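Local coordinates for protein D-galactonate dehydratase family member RspA (Pantoea ananatis, PDB 3T6C) that dehydrates D-gluconate to 2-dehydro-3-deoxy-D-gluconate with low activity in vitro, using one magnesium ion per subunit, at residues E272-P277 against E281-L286; E298-V303 against K307-N312. All blocks are in the same frame, centred on the assembly; numbering follows the deposited sequence.

Contact 1 of 2, residues E272-P277 against E281-L286; sequences EDPVAP and EWLKML. With MG (magnesium ion), chain C; GCO (D-gluconic acid), chain D.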
ATOM      1  N   GLU A 272      23.104 -14.294  -8.606  1.00  8.71           N
ATOM      2  CA  GLU A 272      22.224 -14.417  -9.777  1.00  8.62           C
ATOM      3  C   GLU A 272      21.143 -15.503  -9.550  1.00  9.23           C
ATOM      4  O   GLU A 272      21.380 -16.565  -8.911  1.00  8.83           O
ATOM      5  CB  GLU A 272      23.077 -14.755 -11.004  1.00  7.59           C
ATOM      6  CG  GLU A 272      22.333 -15.035 -12.307  1.00  8.36           C
ATOM      7  CD  GLU A 272      23.296 -15.570 -13.334  1.00  9.65           C
ATOM      8  OE1 GLU A 272      24.541 -15.379 -13.153  1.00 11.21           O
ATOM      9  OE2 GLU A 272      22.812 -16.102 -14.364  1.00  8.94           O
ATOM     10  N   ASP A 273      19.950 -15.226 -10.038  1.00  7.71           N
ATOM     11  CA  ASP A 273      18.795 -16.139 -10.052  1.00  6.37           C
ATOM     12  C   ASP A 273      18.539 -16.798  -8.699  1.00  8.86           C
ATOM     13  O   ASP A 273      18.437 -18.025  -8.580  1.00  9.95           O
ATOM     14  CB  ASP A 273      18.923 -17.187 -11.167  1.00  8.29           C
ATOM     15  CG  ASP A 273      18.760 -16.569 -12.591  1.00 10.48           C
ATOM     16  OD1 ASP A 273      18.627 -15.334 -12.715  1.00 11.48           O
ATOM     17  OD2 ASP A 273      18.774 -17.332 -13.609  1.00 10.00           O
ATOM     18  N   PRO A 274      18.402 -15.970  -7.663  1.00  8.43           N
ATOM     19  CA  PRO A 274      18.070 -16.571  -6.362  1.00  6.74           C
ATOM     20  C   PRO A 274      16.663 -17.219  -6.381  1.00  9.58           C
ATOM     21  O   PRO A 274      16.404 -18.088  -5.513  1.00  9.63           O
ATOM     22  CB  PRO A 274      18.052 -15.336  -5.433  1.00  6.61           C
ATOM     23  CG  PRO A 274      17.648 -14.160  -6.379  1.00  7.34           C
ATOM     24  CD  PRO A 274      18.554 -14.503  -7.580  1.00  8.96           C
ATOM     25  N   VAL A 275      15.787 -16.823  -7.320  1.00  8.40           N
ATOM     26  CA  VAL A 275      14.459 -17.437  -7.441  1.00  7.86           C
ATOM     27  C   VAL A 275      14.189 -17.781  -8.918  1.00  9.43           C
ATOM     28  O   VAL A 275      14.758 -17.181  -9.845  1.00  9.98           O
ATOM     29  CB  VAL A 275      13.284 -16.581  -6.895  1.00  7.83           C
ATOM     30  CG1 VAL A 275      13.506 -16.254  -5.399  1.00 10.03           C
ATOM     31  CG2 VAL A 275      13.126 -15.297  -7.700  1.00 11.13           C
ATOM     32  N   ALA A 276      13.291 -18.739  -9.106  1.00  8.86           N
ATOM     33  CA  ALA A 276      12.729 -19.070 -10.411  1.00  8.09           C
ATOM     34  C   ALA A 276      11.824 -17.914 -10.866  1.00  9.25           C
ATOM     35  O   ALA A 276      11.300 -17.173 -10.035  1.00  9.42           O
ATOM     36  CB  ALA A 276      11.859 -20.306 -10.202  1.00  8.61           C
ATOM     37  N   PRO A 277      11.577 -17.784 -12.192  1.00  9.59           N
ATOM     38  CA  PRO A 277      10.603 -16.755 -12.626  1.00 10.14           C
ATOM     39  C   PRO A 277       9.251 -16.935 -11.970  1.00  9.78           C
ATOM     40  O   PRO A 277       8.604 -15.930 -11.634  1.00 11.58           O
ATOM     41  CB  PRO A 277      10.473 -17.032 -14.142  1.00  9.68           C
ATOM     42  CG  PRO A 277      11.803 -17.578 -14.506  1.00 13.24           C
ATOM     43  CD  PRO A 277      12.061 -18.564 -13.348  1.00  9.36           C
ATOM     44  N   GLU A 281       7.570 -13.112  -6.882  1.00  9.25           N
ATOM     45  CA  GLU A 281       6.918 -12.366  -5.789  1.00  9.65           C
ATOM     46  C   GLU A 281       7.733 -12.443  -4.488  1.00 10.93           C
ATOM     47  O   GLU A 281       7.566 -11.621  -3.630  1.00 15.39           O
ATOM     48  CB  GLU A 281       5.484 -12.900  -5.590  1.00 12.47           C
ATOM     49  CG  GLU A 281       4.585 -12.410  -6.719  1.00 13.79           C
ATOM     50  CD  GLU A 281       3.188 -13.030  -6.714  1.00 18.99           C
ATOM     51  OE1 GLU A 281       2.893 -13.885  -5.841  1.00 14.28           O
ATOM     52  OE2 GLU A 281       2.418 -12.691  -7.650  1.00 18.63           O
ATOM     53  N   TRP A 282       8.639 -13.418  -4.368  1.00  8.19           N
ATOM     54  CA  TRP A 282       9.439 -13.516  -3.167  1.00  6.02           C
ATOM     55  C   TRP A 282      10.558 -12.452  -3.103  1.00  6.94           C
ATOM     56  O   TRP A 282      11.191 -12.268  -2.049  1.00  7.91           O
ATOM     57  CB  TRP A 282      10.068 -14.933  -3.119  1.00  6.62           C
ATOM     58  CG  TRP A 282       9.085 -15.997  -2.698  1.00  7.66           C
ATOM     59  CD1 TRP A 282       8.199 -16.712  -3.508  1.00  7.42           C
ATOM     60  CD2 TRP A 282       8.858 -16.437  -1.351  1.00  7.86           C
ATOM     61  NE1 TRP A 282       7.475 -17.571  -2.706  1.00  7.56           N
ATOM     62  CE2 TRP A 282       7.835 -17.415  -1.390  1.00  8.40           C
ATOM     63  CE3 TRP A 282       9.425 -16.102  -0.116  1.00  7.89           C
ATOM     64  CZ2 TRP A 282       7.371 -18.073  -0.244  1.00  7.58           C
ATOM     65  CZ3 TRP A 282       8.958 -16.770   1.042  1.00  7.84           C
ATOM     66  CH2 TRP A 282       7.952 -17.733   0.972  1.00  8.63           C
ATOM     67  N   LEU A 283      10.858 -11.808  -4.223  1.00  7.66           N
ATOM     68  CA  LEU A 283      11.942 -10.827  -4.193  1.00  7.76           C
ATOM     69  C   LEU A 283      11.553  -9.605  -3.365  1.00  7.03           C
ATOM     70  O   LEU A 283      12.475  -8.935  -2.882  1.00 10.24           O
ATOM     71  CB  LEU A 283      12.394 -10.406  -5.619  1.00  8.26           C
ATOM     72  CG  LEU A 283      13.144 -11.550  -6.300  1.00  9.50           C
ATOM     73  CD1 LEU A 283      13.319 -11.201  -7.803  1.00 12.68           C
ATOM     74  CD2 LEU A 283      14.499 -11.756  -5.672  1.00 13.95           C
ATOM     75  N   LYS A 284      10.254  -9.313  -3.186  1.00  8.68           N
ATOM     76  CA  LYS A 284       9.891  -8.200  -2.287  1.00  9.33           C
ATOM     77  C   LYS A 284      10.445  -8.468  -0.891  1.00 13.74           C
ATOM     78  O   LYS A 284      11.097  -7.622  -0.274  1.00 14.99           O
ATOM     79  CB  LYS A 284       8.391  -8.051  -2.220  1.00 13.06           C
ATOM     80  CG  LYS A 284       8.047  -6.989  -1.143  1.00 21.56           C
ATOM     81  CD  LYS A 284       6.559  -6.627  -1.266  1.00 31.14           C
ATOM     82  CE  LYS A 284       6.094  -5.813  -0.082  1.00 36.47           C
ATOM     83  NZ  LYS A 284       4.611  -5.761  -0.073  1.00 45.23           N
ATOM     84  N   MET A 285      10.268  -9.682  -0.388  1.00  9.46           N
ATOM     85  CA  MET A 285      10.793  -9.980   0.921  1.00  8.01           C
ATOM     86  C   MET A 285      12.309  -9.932   0.947  1.00 10.10           C
ATOM     87  O   MET A 285      12.932  -9.365   1.879  1.00  9.43           O
ATOM     88  CB  MET A 285      10.298 -11.361   1.352  1.00  8.62           C
ATOM     89  CG  MET A 285      10.833 -11.736   2.723  1.00  8.94           C
ATOM     90  SD  MET A 285      10.192 -13.346   3.253  1.00  9.51           S
ATOM     91  CE  MET A 285      11.141 -13.604   4.760  1.00  9.33           C
ATOM     92  N   LEU A 286      12.939 -10.568  -0.044  1.00  9.57           N
ATOM     93  CA  LEU A 286      14.402 -10.553  -0.089  1.00  7.80           C
ATOM     94  C   LEU A 286      14.963  -9.128  -0.007  1.00  7.97           C
ATOM     95  O   LEU A 286      15.949  -8.890   0.715  1.00  8.17           O
ATOM     96  CB  LEU A 286      14.901 -11.240  -1.358  1.00  6.50           C
ATOM     97  CG  LEU A 286      16.399 -11.457  -1.418  1.00  4.86           C
ATOM     98  CD1 LEU A 286      16.677 -12.721  -2.303  1.00  9.03           C
ATOM     99  CD2 LEU A 286      17.187 -10.281  -1.993  1.00 11.75           C
TER
HETATM  100 MG    MG C 501      22.740 -18.084 -14.885  1.00  8.02          MG
HETATM  101  C1  GCO D 601      24.435 -18.715 -17.180  1.00 12.63           C
HETATM  102  C2  GCO D 601      23.313 -19.674 -17.315  1.00 13.43           C
HETATM  103  C3  GCO D 601      23.596 -20.864 -18.212  1.00 15.71           C
HETATM  104  C4  GCO D 601      22.322 -21.626 -18.510  1.00 14.54           C
HETATM  105  C5  GCO D 601      22.355 -22.146 -19.927  1.00 14.27           C
HETATM  106  C6  GCO D 601      21.102 -22.907 -20.322  1.00 12.15           C
HETATM  107  O1A GCO D 601      25.329 -18.595 -18.068  1.00 11.72           O
HETATM  108  O1B GCO D 601      24.402 -17.891 -16.208  1.00  9.42           O
HETATM  109  O2  GCO D 601      22.767 -19.921 -16.046  1.00 10.18           O
HETATM  110  O3  GCO D 601      24.527 -21.635 -17.547  1.00 15.67           O
HETATM  111  O4  GCO D 601      22.234 -22.698 -17.589  1.00 15.51           O
HETATM  112  O5  GCO D 601      22.523 -21.075 -20.779  1.00 13.43           O
HETATM  113  O6  GCO D 601      21.095 -23.371 -21.658  1.00 12.99           O
HETATM  114  O   HOH W   1      21.113 -18.686 -13.709  1.00  8.61           O
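Leu283, near the start of the helix that runs to residue 289, reaches back to the loop that leaves strand 270-272 and meets both Pro274 and Val275. From CB the chain turns at CG, anti to the carbonyl carbon (chi1 -71°), and brings Leu283 CG within 4.0 Å of Val275 CG2; CD1 of the same leucine adds a second, slightly longer approach to that methyl. The other branch, Leu283 CD2, turns to the proline and touches Pro274 CG at 4.0 Å, the two side chains crossing at about a right angle. The leucine fork is thus shared between two consecutive loop residues. On either side of it the packing is looser: Val275 CG1 approaches Trp282 CB at 4.3 Å, and one turn further along the helix Leu286 CD1 is 4.3 Å from Pro274 CB. No hydrogen bond joins the segments, so the contact is purely apolar.

The polar work is done at the start of the loop. Glu272, extended with CG anti to the backbone N (chi1 175°), carries OE2 to the magnesium ion at 2.0 Å, while Asp273 OD2 accepts a hydrogen bond of 2.7 Å from a magnesium-bound water. Arg319 donates a second bond to Glu272 OE2. The packing lies on the outer side of the barrel of this enolase-superfamily domain, where Pro274 and Leu286 also rest on Ile294 of strand 294-296, and Leu286 meets Ile257 of helix 253-262.

Contact 2 of 2, residues E298-V303 against K307-N312; sequences ELFVNV and KPLIDN. With MG (magnesium ion), chain C; GCO (D-gluconic acid), chain D.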
ATOM      1  N   GLU A 298      17.719 -14.564 -17.054  1.00  8.10           N
ATOM      2  CA  GLU A 298      18.067 -15.306 -18.286  1.00  6.58           C
ATOM      3  C   GLU A 298      16.886 -16.136 -18.777  1.00  7.33           C
ATOM      4  O   GLU A 298      16.790 -16.401 -19.994  1.00  9.74           O
ATOM      5  CB  GLU A 298      19.314 -16.217 -18.090  1.00  9.74           C
ATOM      6  CG  GLU A 298      19.018 -17.390 -17.169  1.00  8.94           C
ATOM      7  CD  GLU A 298      20.275 -18.133 -16.732  1.00 11.14           C
ATOM      8  OE1 GLU A 298      21.257 -17.489 -16.336  1.00  9.75           O
ATOM      9  OE2 GLU A 298      20.310 -19.370 -16.781  1.00  9.46           O
ATOM     10  N   LEU A 299      16.003 -16.561 -17.869  1.00  6.58           N
ATOM     11  CA  LEU A 299      14.824 -17.354 -18.252  1.00  8.08           C
ATOM     12  C   LEU A 299      13.630 -16.522 -18.748  1.00  9.67           C
ATOM     13  O   LEU A 299      12.644 -17.093 -19.207  1.00 10.70           O
ATOM     14  CB  LEU A 299      14.342 -18.205 -17.051  1.00  7.72           C
ATOM     15  CG  LEU A 299      15.126 -19.500 -16.870  1.00  8.15           C
ATOM     16  CD1 LEU A 299      14.850 -20.097 -15.478  1.00  9.10           C
ATOM     17  CD2 LEU A 299      14.665 -20.525 -17.966  1.00  7.97           C
ATOM     18  N   PHE A 300      13.675 -15.191 -18.607  1.00  8.82           N
ATOM     19  CA  PHE A 300      12.449 -14.415 -18.839  1.00  7.11           C
ATOM     20  C   PHE A 300      12.028 -14.349 -20.310  1.00  8.22           C
ATOM     21  O   PHE A 300      12.868 -14.335 -21.228  1.00  9.36           O
ATOM     22  CB  PHE A 300      12.642 -12.973 -18.373  1.00  7.42           C
ATOM     23  CG  PHE A 300      12.772 -12.810 -16.882  1.00  9.87           C
ATOM     24  CD1 PHE A 300      12.432 -13.807 -15.969  1.00  9.14           C
ATOM     25  CD2 PHE A 300      13.239 -11.599 -16.383  1.00 10.62           C
ATOM     26  CE1 PHE A 300      12.528 -13.583 -14.575  1.00  9.44           C
ATOM     27  CE2 PHE A 300      13.313 -11.350 -15.022  1.00 11.39           C
ATOM     28  CZ  PHE A 300      13.000 -12.330 -14.102  1.00 10.48           C
ATOM     29  N   VAL A 301      10.748 -14.589 -20.508  1.00  8.46           N
ATOM     30  CA  VAL A 301      10.072 -14.496 -21.815  1.00  7.31           C
ATOM     31  C   VAL A 301       8.931 -13.491 -21.891  1.00  9.54           C
ATOM     32  O   VAL A 301       8.219 -13.426 -22.948  1.00 11.16           O
ATOM     33  CB  VAL A 301       9.632 -15.907 -22.262  1.00  9.14           C
ATOM     34  CG1 VAL A 301      10.829 -16.820 -22.529  1.00 10.15           C
ATOM     35  CG2 VAL A 301       8.741 -16.561 -21.188  1.00 10.83           C
ATOM     36  N   ASN A 302       8.618 -12.796 -20.799  1.00  7.94           N
ATOM     37  CA  ASN A 302       7.324 -12.113 -20.718  1.00  9.41           C
ATOM     38  C   ASN A 302       7.506 -10.816 -19.908  1.00 10.59           C
ATOM     39  O   ASN A 302       8.166 -10.831 -18.845  1.00 10.45           O
ATOM     40  CB  ASN A 302       6.353 -13.061 -19.989  1.00  9.91           C
ATOM     41  CG  ASN A 302       4.882 -12.622 -20.087  1.00 12.85           C
ATOM     42  OD1 ASN A 302       4.536 -11.442 -19.834  1.00 14.23           O
ATOM     43  ND2 ASN A 302       4.019 -13.545 -20.513  1.00  9.67           N
ATOM     44  N   VAL A 303       6.881  -9.731 -20.363  1.00  9.68           N
ATOM     45  CA  VAL A 303       6.963  -8.451 -19.665  1.00  9.71           C
ATOM     46  C   VAL A 303       6.443  -8.545 -18.208  1.00 10.11           C
ATOM     47  O   VAL A 303       6.928  -7.821 -17.293  1.00 11.29           O
ATOM     48  CB  VAL A 303       6.193  -7.360 -20.462  1.00  9.95           C
ATOM     49  CG1 VAL A 303       4.703  -7.730 -20.614  1.00 12.97           C
ATOM     50  CG2 VAL A 303       6.337  -5.952 -19.786  1.00 10.42           C
ATOM     51  N   LYS A 307       9.101  -6.633 -15.822  1.00  9.28           N
ATOM     52  CA  LYS A 307       8.733  -5.238 -15.562  1.00 10.51           C
ATOM     53  C   LYS A 307       8.536  -4.950 -14.063  1.00 12.80           C
ATOM     54  O   LYS A 307       9.094  -3.974 -13.544  1.00 12.64           O
ATOM     55  CB  LYS A 307       7.503  -4.839 -16.413  1.00  9.91           C
ATOM     56  CG  LYS A 307       7.228  -3.299 -16.296  1.00 10.95           C
ATOM     57  CD  LYS A 307       5.990  -2.999 -17.185  1.00 13.70           C
ATOM     58  CE  LYS A 307       5.529  -1.571 -17.028  1.00 12.66           C
ATOM     59  NZ  LYS A 307       5.089  -1.272 -15.639  1.00 11.72           N
ATOM     60  N   PRO A 308       7.767  -5.789 -13.325  1.00  9.24           N
ATOM     61  CA  PRO A 308       7.559  -5.480 -11.912  1.00 11.95           C
ATOM     62  C   PRO A 308       8.875  -5.494 -11.134  1.00 10.90           C
ATOM     63  O   PRO A 308       9.037  -4.726 -10.156  1.00 10.77           O
ATOM     64  CB  PRO A 308       6.610  -6.603 -11.430  1.00 15.01           C
ATOM     65  CG  PRO A 308       5.945  -7.084 -12.708  1.00 13.92           C
ATOM     66  CD  PRO A 308       6.972  -6.955 -13.767  1.00 10.34           C
ATOM     67  N   LEU A 309       9.831  -6.313 -11.554  1.00  9.90           N
ATOM     68  CA  LEU A 309      11.062  -6.391 -10.766  1.00 10.22           C
ATOM     69  C   LEU A 309      11.839  -5.106 -10.960  1.00 10.19           C
ATOM     70  O   LEU A 309      12.436  -4.579  -9.995  1.00 11.93           O
ATOM     71  CB  LEU A 309      11.951  -7.526 -11.246  1.00  9.34           C
ATOM     72  CG  LEU A 309      11.373  -8.939 -11.059  1.00 13.17           C
ATOM     73  CD1 LEU A 309      12.417 -10.012 -11.337  1.00 10.30           C
ATOM     74  CD2 LEU A 309      10.687  -9.187  -9.778  1.00 16.96           C
ATOM     75  N   ILE A 310      11.808  -4.583 -12.185  1.00  8.76           N
ATOM     76  CA  ILE A 310      12.594  -3.376 -12.472  1.00  8.08           C
ATOM     77  C   ILE A 310      11.883  -2.186 -11.831  1.00 11.20           C
ATOM     78  O   ILE A 310      12.520  -1.355 -11.159  1.00 10.68           O
ATOM     79  CB  ILE A 310      12.802  -3.215 -13.971  1.00  8.83           C
ATOM     80  CG1 ILE A 310      13.710  -4.346 -14.503  1.00  9.14           C
ATOM     81  CG2 ILE A 310      13.446  -1.829 -14.248  1.00 12.26           C
ATOM     82  CD1 ILE A 310      13.704  -4.404 -16.067  1.00 12.01           C
ATOM     83  N   ASP A 311      10.559  -2.103 -11.973  1.00 10.52           N
ATOM     84  CA  ASP A 311       9.778  -0.999 -11.396  1.00  9.88           C
ATOM     85  C   ASP A 311       9.988  -0.853  -9.915  1.00 10.18           C
ATOM     86  O   ASP A 311      10.071   0.259  -9.425  1.00 11.77           O
ATOM     87  CB  ASP A 311       8.263  -1.275 -11.605  1.00  9.07           C
ATOM     88  CG  ASP A 311       7.767  -0.801 -12.955  1.00 18.15           C
ATOM     89  OD1 ASP A 311       8.360   0.153 -13.521  1.00 19.08           O
ATOM     90  OD2 ASP A 311       6.733  -1.328 -13.386  1.00 18.99           O
ATOM     91  N   ASN A 312      10.059  -1.979  -9.228  1.00 10.28           N
ATOM     92  CA  ASN A 312      10.111  -2.024  -7.768  1.00 11.70           C
ATOM     93  C   ASN A 312      11.538  -2.130  -7.201  1.00 10.60           C
ATOM     94  O   ASN A 312      11.737  -2.331  -5.981  1.00  9.40           O
ATOM     95  CB  ASN A 312       9.155  -3.081  -7.231  1.00 10.42           C
ATOM     96  CG  ASN A 312       7.729  -2.712  -7.487  1.00 16.30           C
ATOM     97  OD1 ASN A 312       7.219  -1.756  -6.878  1.00 20.26           O
ATOM     98  ND2 ASN A 312       7.076  -3.427  -8.386  1.00 15.21           N
TER
HETATM   99 MG    MG C 501      22.740 -18.084 -14.885  1.00  8.02          MG
HETATM  100  C1  GCO D 601      24.435 -18.715 -17.180  1.00 12.63           C
HETATM  101  C2  GCO D 601      23.313 -19.674 -17.315  1.00 13.43           C
HETATM  102  C3  GCO D 601      23.596 -20.864 -18.212  1.00 15.71           C
HETATM  103  C4  GCO D 601      22.322 -21.626 -18.510  1.00 14.54           C
HETATM  104  C5  GCO D 601      22.355 -22.146 -19.927  1.00 14.27           C
HETATM  105  C6  GCO D 601      21.102 -22.907 -20.322  1.00 12.15           C
HETATM  106  O1A GCO D 601      25.329 -18.595 -18.068  1.00 11.72           O
HETATM  107  O1B GCO D 601      24.402 -17.891 -16.208  1.00  9.42           O
HETATM  108  O2  GCO D 601      22.767 -19.921 -16.046  1.00 10.18           O
HETATM  109  O3  GCO D 601      24.527 -21.635 -17.547  1.00 15.67           O
HETATM  110  O4  GCO D 601      22.234 -22.698 -17.589  1.00 15.51           O
HETATM  111  O5  GCO D 601      22.523 -21.075 -20.779  1.00 13.43           O
HETATM  112  O6  GCO D 601      21.095 -23.371 -21.658  1.00 12.99           O
HETATM  113  O   HOH W   1      21.113 -18.686 -13.709  1.00  8.61           O
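This contact joins the first turn of helix 303-311, and the loop that leads into it from strand 294-296 of the barrel, to the helix's later turns; it is part backbone helical turn and part apolar packing. Val303 opens that helix and Lys307 lies one turn on, with Lys307 N donating to Val303 O at 2.9 Å and an N-H...O angle of 159°. Next along, the N of Pro308 has no hydrogen to give to the preceding turn, and the helix kinks there; Pro308 CD lies beside the same carbonyl oxygen, 3.6 Å from Val303 O. The side chains of Val303 and Lys307 run alongside each other in the same direction. Val303 CG2, anti to the backbone N, lies 3.7 Å from Lys307 CB and also borders CD further out.

The lysine chain stays extended until its last torsion (chi4 -62°) bends NZ to Asp311, forming a salt bridge of 2.8 Å that uses the syn lone pair of OD2. Glu281 of a neighbouring subunit forms another salt bridge with this NZ, so the ammonium group ties the helix into the assembly. Deeper in, Leu309 CD1 comes to the edge of the Phe300 ring, near its plane, at 3.7 Å from CZ.

At the other end of the loop, Glu298 binds magnesium through OE1 at 2.2 Å and places OE2 2.6 Å from O2 of D-gluconate, whose O2 also coordinates the metal. Tyr103 of the same neighbouring subunit hydrogen-bonds to Glu298 OE2, bringing another chain to this carboxylate. Between strand 294-296 and helix 303-311, Phe300 packs on Glu305 and Trp306 of the helix it precedes, while Ile310 touches Tyr337 and Ser338 of helix 328-340.

Contacts 1 and 2 follow each other around the barrel as successive strand-loop-helix units, their centres about 11 Å apart. Each starts with a carboxylate ligand of the same magnesium: Glu272 OE2 and Glu298 OE1 stand 2.9 Å apart, a closeness of like charges that the metal probably offsets. Asp246, D-gluconate O1B and O2, and one water complete the site. Away from the metal, Pro277 CG packs on Leu299 CB at 3.6 Å, joining the loops. Farther out, Leu283 CD1 meets Leu309 CD1 at 3.8 Å, so the apolar packing of 272-277/281-286 continues into that of 298-303/307-312. Both contacts also touch the same neighbouring subunit.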